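Tripeptidase (Staphylococcus aureus subsp. aureus, PDB 3RZA) probably hydrolyses tripeptides as a metal-dependent peptidase of the M20 family, with zinc and calcium ions bound in the crystal. Local coordinates at residues Pro48-Asp60 / Leu134-Glu146. Residues are numbered along the deposited sequence; the frame is centred on the assembly and turned at random. Where two conformers were deposited one is given.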
loop_
_atom_site.group_PDB
_atom_site.type_symbol
_atom_site.label_atom_id
_atom_site.label_comp_id
_atom_site.label_asym_id
_atom_site.label_seq_id
_atom_site.Cartn_x
_atom_site.Cartn_y
_atom_site.Cartn_z
ATOM N N PRO A 48 20.893 -30.867 -13.065
ATOM C CA PRO A 48 21.875 -31.900 -13.481
ATOM C C PRO A 48 22.137 -33.023 -12.456
ATOM O O PRO A 48 22.519 -34.117 -12.858
ATOM C CB PRO A 48 23.180 -31.093 -13.727
ATOM C CG PRO A 48 22.802 -29.681 -13.702
ATOM C CD PRO A 48 21.550 -29.553 -12.915
ATOM N N ILE A 49 21.962 -32.753 -11.160
ATOM C CA ILE A 49 22.054 -33.813 -10.122
ATOM C C ILE A 49 20.923 -34.851 -10.275
ATOM O O ILE A 49 21.180 -36.056 -10.266
ATOM C CB ILE A 49 22.061 -33.226 -8.689
ATOM C CG1 ILE A 49 23.361 -32.403 -8.436
ATOM C CG2 ILE A 49 21.941 -34.325 -7.684
ATOM C CD1 ILE A 49 23.352 -31.556 -7.126
ATOM N N LEU A 50 19.697 -34.379 -10.481
ATOM C CA LEU A 50 18.569 -35.260 -10.758
ATOM C C LEU A 50 18.717 -36.035 -12.061
ATOM O O LEU A 50 18.439 -37.228 -12.088
ATOM C CB LEU A 50 17.242 -34.492 -10.769
ATOM C CG LEU A 50 16.677 -34.056 -9.434
ATOM C CD1 LEU A 50 15.569 -33.070 -9.669
ATOM C CD2 LEU A 50 16.160 -35.228 -8.648
ATOM N N LYS A 51 19.130 -35.353 -13.126
ATOM C CA LYS A 51 19.383 -35.995 -14.422
ATOM C C LYS A 51 20.274 -37.224 -14.282
ATOM O O LYS A 51 19.903 -38.298 -14.764
ATOM C CB LYS A 51 20.001 -35.011 -15.427
ATOM C CG LYS A 51 20.390 -35.649 -16.779
ATOM C CD LYS A 51 20.730 -34.603 -17.830
ATOM C CE LYS A 51 20.748 -35.227 -19.220
ATOM N NZ LYS A 51 21.103 -34.257 -20.271
ATOM N N GLU A 52 21.411 -37.076 -13.596
ATOM C CA GLU A 52 22.336 -38.216 -13.382
ATOM C C GLU A 52 21.729 -39.376 -12.585
ATOM O O GLU A 52 22.053 -40.532 -12.851
ATOM C CB GLU A 52 23.609 -37.787 -12.652
ATOM C CG GLU A 52 24.559 -36.795 -13.386
ATOM C CD GLU A 52 24.868 -37.169 -14.813
ATOM O OE1 GLU A 52 25.102 -38.367 -15.098
ATOM O OE2 GLU A 52 24.871 -36.257 -15.664
ATOM N N LYS A 53 20.892 -39.061 -11.595
ATOM C CA LYS A 53 20.178 -40.091 -10.844
ATOM C C LYS A 53 19.251 -40.913 -11.747
ATOM O O LYS A 53 19.244 -42.130 -11.650
ATOM C CB LYS A 53 19.399 -39.501 -9.676
ATOM C CG LYS A 53 20.296 -39.013 -8.570
ATOM C CD LYS A 53 19.539 -38.476 -7.379
ATOM C CE LYS A 53 20.511 -37.939 -6.319
ATOM N NZ LYS A 53 21.346 -39.021 -5.713
ATOM N N PHE A 54 18.518 -40.246 -12.642
ATOM C CA PHE A 54 17.582 -40.949 -13.548
ATOM C C PHE A 54 18.300 -41.783 -14.605
ATOM O O PHE A 54 17.916 -42.934 -14.830
ATOM C CB PHE A 54 16.548 -39.977 -14.185
ATOM C CG PHE A 54 15.450 -39.593 -13.250
ATOM C CD1 PHE A 54 14.455 -40.516 -12.920
ATOM C CD2 PHE A 54 15.416 -38.332 -12.655
ATOM C CE1 PHE A 54 13.431 -40.183 -12.029
ATOM C CE2 PHE A 54 14.408 -37.990 -11.768
ATOM C CZ PHE A 54 13.407 -38.917 -11.449
ATOM N N ILE A 55 19.359 -41.228 -15.200
ATOM C CA ILE A 55 20.204 -41.956 -16.162
ATOM C C ILE A 55 20.867 -43.176 -15.516
ATOM O O ILE A 55 20.792 -44.271 -16.063
ATOM C CB ILE A 55 21.317 -41.076 -16.777
ATOM C CG1 ILE A 55 20.739 -39.952 -17.631
ATOM C CG2 ILE A 55 22.249 -41.924 -17.683
ATOM C CD1 ILE A 55 21.797 -38.951 -18.099
ATOM N N ALA A 56 21.477 -42.987 -14.343
ATOM C CA ALA A 56 22.093 -44.097 -13.578
ATOM C C ALA A 56 21.114 -45.256 -13.245
ATOM O O ALA A 56 21.539 -46.407 -13.132
ATOM C CB ALA A 56 22.726 -43.567 -12.302
ATOM N N LEU A 57 19.819 -44.942 -13.105
ATOM C CA LEU A 57 18.750 -45.957 -12.915
ATOM C C LEU A 57 18.254 -46.628 -14.235
ATOM O O LEU A 57 17.345 -47.452 -14.180
ATOM C CB LEU A 57 17.553 -45.337 -12.143
ATOM C CG LEU A 57 17.814 -44.979 -10.667
ATOM C CD1 LEU A 57 16.758 -44.066 -10.140
ATOM C CD2 LEU A 57 17.884 -46.230 -9.815
ATOM N N GLY A 58 18.841 -46.258 -15.391
ATOM C CA GLY A 58 18.649 -46.946 -16.688
ATOM C C GLY A 58 17.677 -46.259 -17.659
ATOM O O GLY A 58 17.192 -46.899 -18.607
ATOM N N LEU A 59 17.410 -44.963 -17.454
ATOM C CA LEU A 59 16.403 -44.226 -18.241
ATOM C C LEU A 59 17.095 -43.404 -19.321
ATOM O O LEU A 59 18.225 -42.959 -19.115
ATOM C CB LEU A 59 15.556 -43.323 -17.339
ATOM C CG LEU A 59 14.483 -44.057 -16.507
ATOM C CD1 LEU A 59 15.089 -44.827 -15.319
ATOM C CD2 LEU A 59 13.404 -43.108 -16.018
ATOM N N ASP A 60 16.423 -43.241 -20.467
ATOM C CA ASP A 60 16.868 -42.279 -21.502
ATOM C C ASP A 60 16.288 -40.916 -21.136
ATOM O O ASP A 60 15.060 -40.718 -21.140
ATOM C CB ASP A 60 16.436 -42.694 -22.923
ATOM C CG ASP A 60 17.029 -41.767 -24.031
ATOM O OD1 ASP A 60 16.429 -40.707 -24.313
ATOM O OD2 ASP A 60 18.076 -42.111 -24.632
ATOM N N LEU A 134 9.670 -36.652 -5.787
ATOM C CA LEU A 134 10.908 -37.047 -6.464
ATOM C C LEU A 134 11.573 -38.245 -5.801
ATOM O O LEU A 134 12.063 -39.127 -6.493
ATOM C CB LEU A 134 11.902 -35.876 -6.520
ATOM C CG LEU A 134 11.493 -34.694 -7.398
ATOM C CD1 LEU A 134 12.493 -33.563 -7.245
ATOM C CD2 LEU A 134 11.375 -35.091 -8.848
ATOM N N ALA A 135 11.594 -38.257 -4.464
ATOM C CA ALA A 135 12.215 -39.326 -3.714
ATOM C C ALA A 135 11.480 -40.648 -3.956
ATOM O O ALA A 135 12.114 -41.672 -4.301
ATOM C CB ALA A 135 12.239 -38.973 -2.218
ATOM N N ALA A 136 10.149 -40.590 -3.836
ATOM C CA ALA A 136 9.257 -41.702 -4.180
ATOM C C ALA A 136 9.535 -42.279 -5.576
ATOM O O ALA A 136 9.701 -43.505 -5.733
ATOM C CB ALA A 136 7.780 -41.262 -4.046
HETATM N N MSE A 137 9.640 -41.404 -6.570
HETATM C CA MSE A 137 10.013 -41.836 -7.928
HETATM C C MSE A 137 11.368 -42.569 -7.987
HETATM O O MSE A 137 11.470 -43.659 -8.568
HETATM C CB MSE A 137 10.092 -40.644 -8.874
HETATM C CG MSE A 137 8.784 -39.998 -9.271
HETATM SE SE MSE A 137 9.202 -38.367 -10.232
HETATM C CE MSE A 137 7.415 -37.921 -10.565
ATOM N N LEU A 138 12.399 -41.972 -7.385
ATOM C CA LEU A 138 13.764 -42.535 -7.463
ATOM C C LEU A 138 13.855 -43.904 -6.778
ATOM O O LEU A 138 14.430 -44.833 -7.332
ATOM C CB LEU A 138 14.797 -41.558 -6.875
ATOM C CG LEU A 138 14.965 -40.248 -7.678
ATOM C CD1 LEU A 138 15.617 -39.144 -6.847
ATOM C CD2 LEU A 138 15.752 -40.487 -8.918
ATOM N N GLU A 139 13.259 -44.015 -5.594
ATOM C CA GLU A 139 13.191 -45.276 -4.873
ATOM C C GLU A 139 12.460 -46.353 -5.673
ATOM O O GLU A 139 12.947 -47.469 -5.770
ATOM C CB GLU A 139 12.494 -45.079 -3.505
ATOM C CG GLU A 139 12.232 -46.372 -2.696
ATOM C CD GLU A 139 13.508 -47.140 -2.358
ATOM O OE1 GLU A 139 14.590 -46.510 -2.223
ATOM O OE2 GLU A 139 13.430 -48.374 -2.210
ATOM N N VAL A 140 11.292 -46.026 -6.212
ATOM C CA VAL A 140 10.525 -46.986 -7.034
ATOM C C VAL A 140 11.345 -47.508 -8.225
ATOM O O VAL A 140 11.370 -48.724 -8.477
ATOM C CB VAL A 140 9.147 -46.391 -7.515
ATOM C CG1 VAL A 140 8.530 -47.230 -8.653
ATOM C CG2 VAL A 140 8.192 -46.309 -6.362
ATOM N N LEU A 141 12.053 -46.602 -8.910
ATOM C CA LEU A 141 12.924 -46.998 -10.033
ATOM C C LEU A 141 14.005 -47.954 -9.575
ATOM O O LEU A 141 14.247 -48.963 -10.243
ATOM C CB LEU A 141 13.560 -45.775 -10.733
ATOM C CG LEU A 141 12.652 -45.038 -11.710
ATOM C CD1 LEU A 141 13.241 -43.693 -12.079
ATOM C CD2 LEU A 141 12.372 -45.896 -12.991
ATOM N N GLN A 142 14.599 -47.661 -8.413
ATOM C CA GLN A 142 15.645 -48.518 -7.848
ATOM C C GLN A 142 15.114 -49.903 -7.438
ATOM O O GLN A 142 15.799 -50.876 -7.620
ATOM C CB GLN A 142 16.355 -47.832 -6.670
ATOM C CG GLN A 142 17.699 -48.469 -6.323
ATOM C CD GLN A 142 18.703 -47.478 -5.718
ATOM O OE1 GLN A 142 18.466 -46.269 -5.679
ATOM N NE2 GLN A 142 19.823 -48.000 -5.239
ATOM N N VAL A 143 13.881 -49.978 -6.904
ATOM C CA VAL A 143 13.223 -51.281 -6.599
ATOM C C VAL A 143 12.910 -52.081 -7.876
ATOM O O VAL A 143 13.093 -53.291 -7.916
ATOM C CB VAL A 143 11.904 -51.094 -5.772
ATOM C CG1 VAL A 143 11.119 -52.417 -5.644
ATOM C CG2 VAL A 143 12.205 -50.538 -4.395
ATOM N N ILE A 144 12.403 -51.401 -8.901
ATOM C CA ILE A 144 12.143 -52.033 -10.210
ATOM C C ILE A 144 13.426 -52.626 -10.836
ATOM O O ILE A 144 13.431 -53.807 -11.253
ATOM C CB ILE A 144 11.463 -51.046 -11.192
ATOM C CG1 ILE A 144 10.009 -50.807 -10.761
ATOM C CG2 ILE A 144 11.512 -51.588 -12.638
ATOM C CD1 ILE A 144 9.331 -49.593 -11.425
ATOM N N LYS A 145 14.498 -51.832 -10.835
ATOM C CA LYS A 145 15.814 -52.271 -11.300
ATOM C C LYS A 145 16.321 -53.497 -10.537
ATOM O O LYS A 145 16.593 -54.531 -11.131
ATOM C CB LYS A 145 16.835 -51.126 -11.176
ATOM C CG LYS A 145 18.211 -51.430 -11.780
ATOM C CD LYS A 145 19.065 -50.166 -11.909
ATOM C CE LYS A 145 20.456 -50.482 -12.483
ATOM N NZ LYS A 145 21.468 -49.481 -12.083
ATOM N N GLU A 146 16.390 -53.391 -9.218
ATOM C CA GLU A 146 17.060 -54.413 -8.406
ATOM C C GLU A 146 16.247 -55.714 -8.235
ATOM O O GLU A 146 16.838 -56.770 -7.990
ATOM C CB GLU A 146 17.480 -53.823 -7.047
ATOM C CG GLU A 146 16.382 -53.790 -5.965
ATOM C CD GLU A 146 16.701 -52.847 -4.804
ATOM O OE1 GLU A 146 17.850 -52.342 -4.713
ATOM O OE2 GLU A 146 15.795 -52.599 -3.971
#
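Phe54 and Leu138 form the aromatic part of the interface: Leu138 CD2 sits over one ring face, 3.9 Å from the centroid of the Phe54 ring and 14° off its normal, a CH-pi contact. At the ring edge, near its plane, Leu141 CD1 comes within 3.5 Å of Phe54 CD1, so two leucines one helical turn apart touch the ring at a face and at the rim.

Aliphatic packing continues along both helices. Leu50 CD1 meets Leu134 CD1 at 3.9 Å, the two side chains crossing at about a right angle. The methylenes of Lys53 lie across Leu138, while a bend at the last torsion turns its amine away to a salt bridge with Glu32. Leu57 forks over helix 128-147, CD1 against Leu141 CB (3.7 Å) and CD2 against CA and CB of Gln142. Leu59, just past the helix, meets Leu141 tip to tip, CD1 to CD2 at 3.7 Å.

The polar link lies at the exposed end. An extended Lys145, its CG anti to the backbone N (chi1 -174°), passes Leu57 O and gives one hydrogen bond from NZ to Ala56 O (3.2 Å), in the carbonyl plane. This carbonyl belongs to the last turn, which Gly58 closes with positive phi as a Schellman motif.

The helical segments 48-56 and 134-146 run nearly parallel, their axes 21° apart and 10.6 Å at closest. Phe54, Leu59 and Leu141 also rest on strands 77-81 and 154-159, making this helix-on-sheet packing in the alpha/beta metal-binding domain characteristic of M20 peptidases.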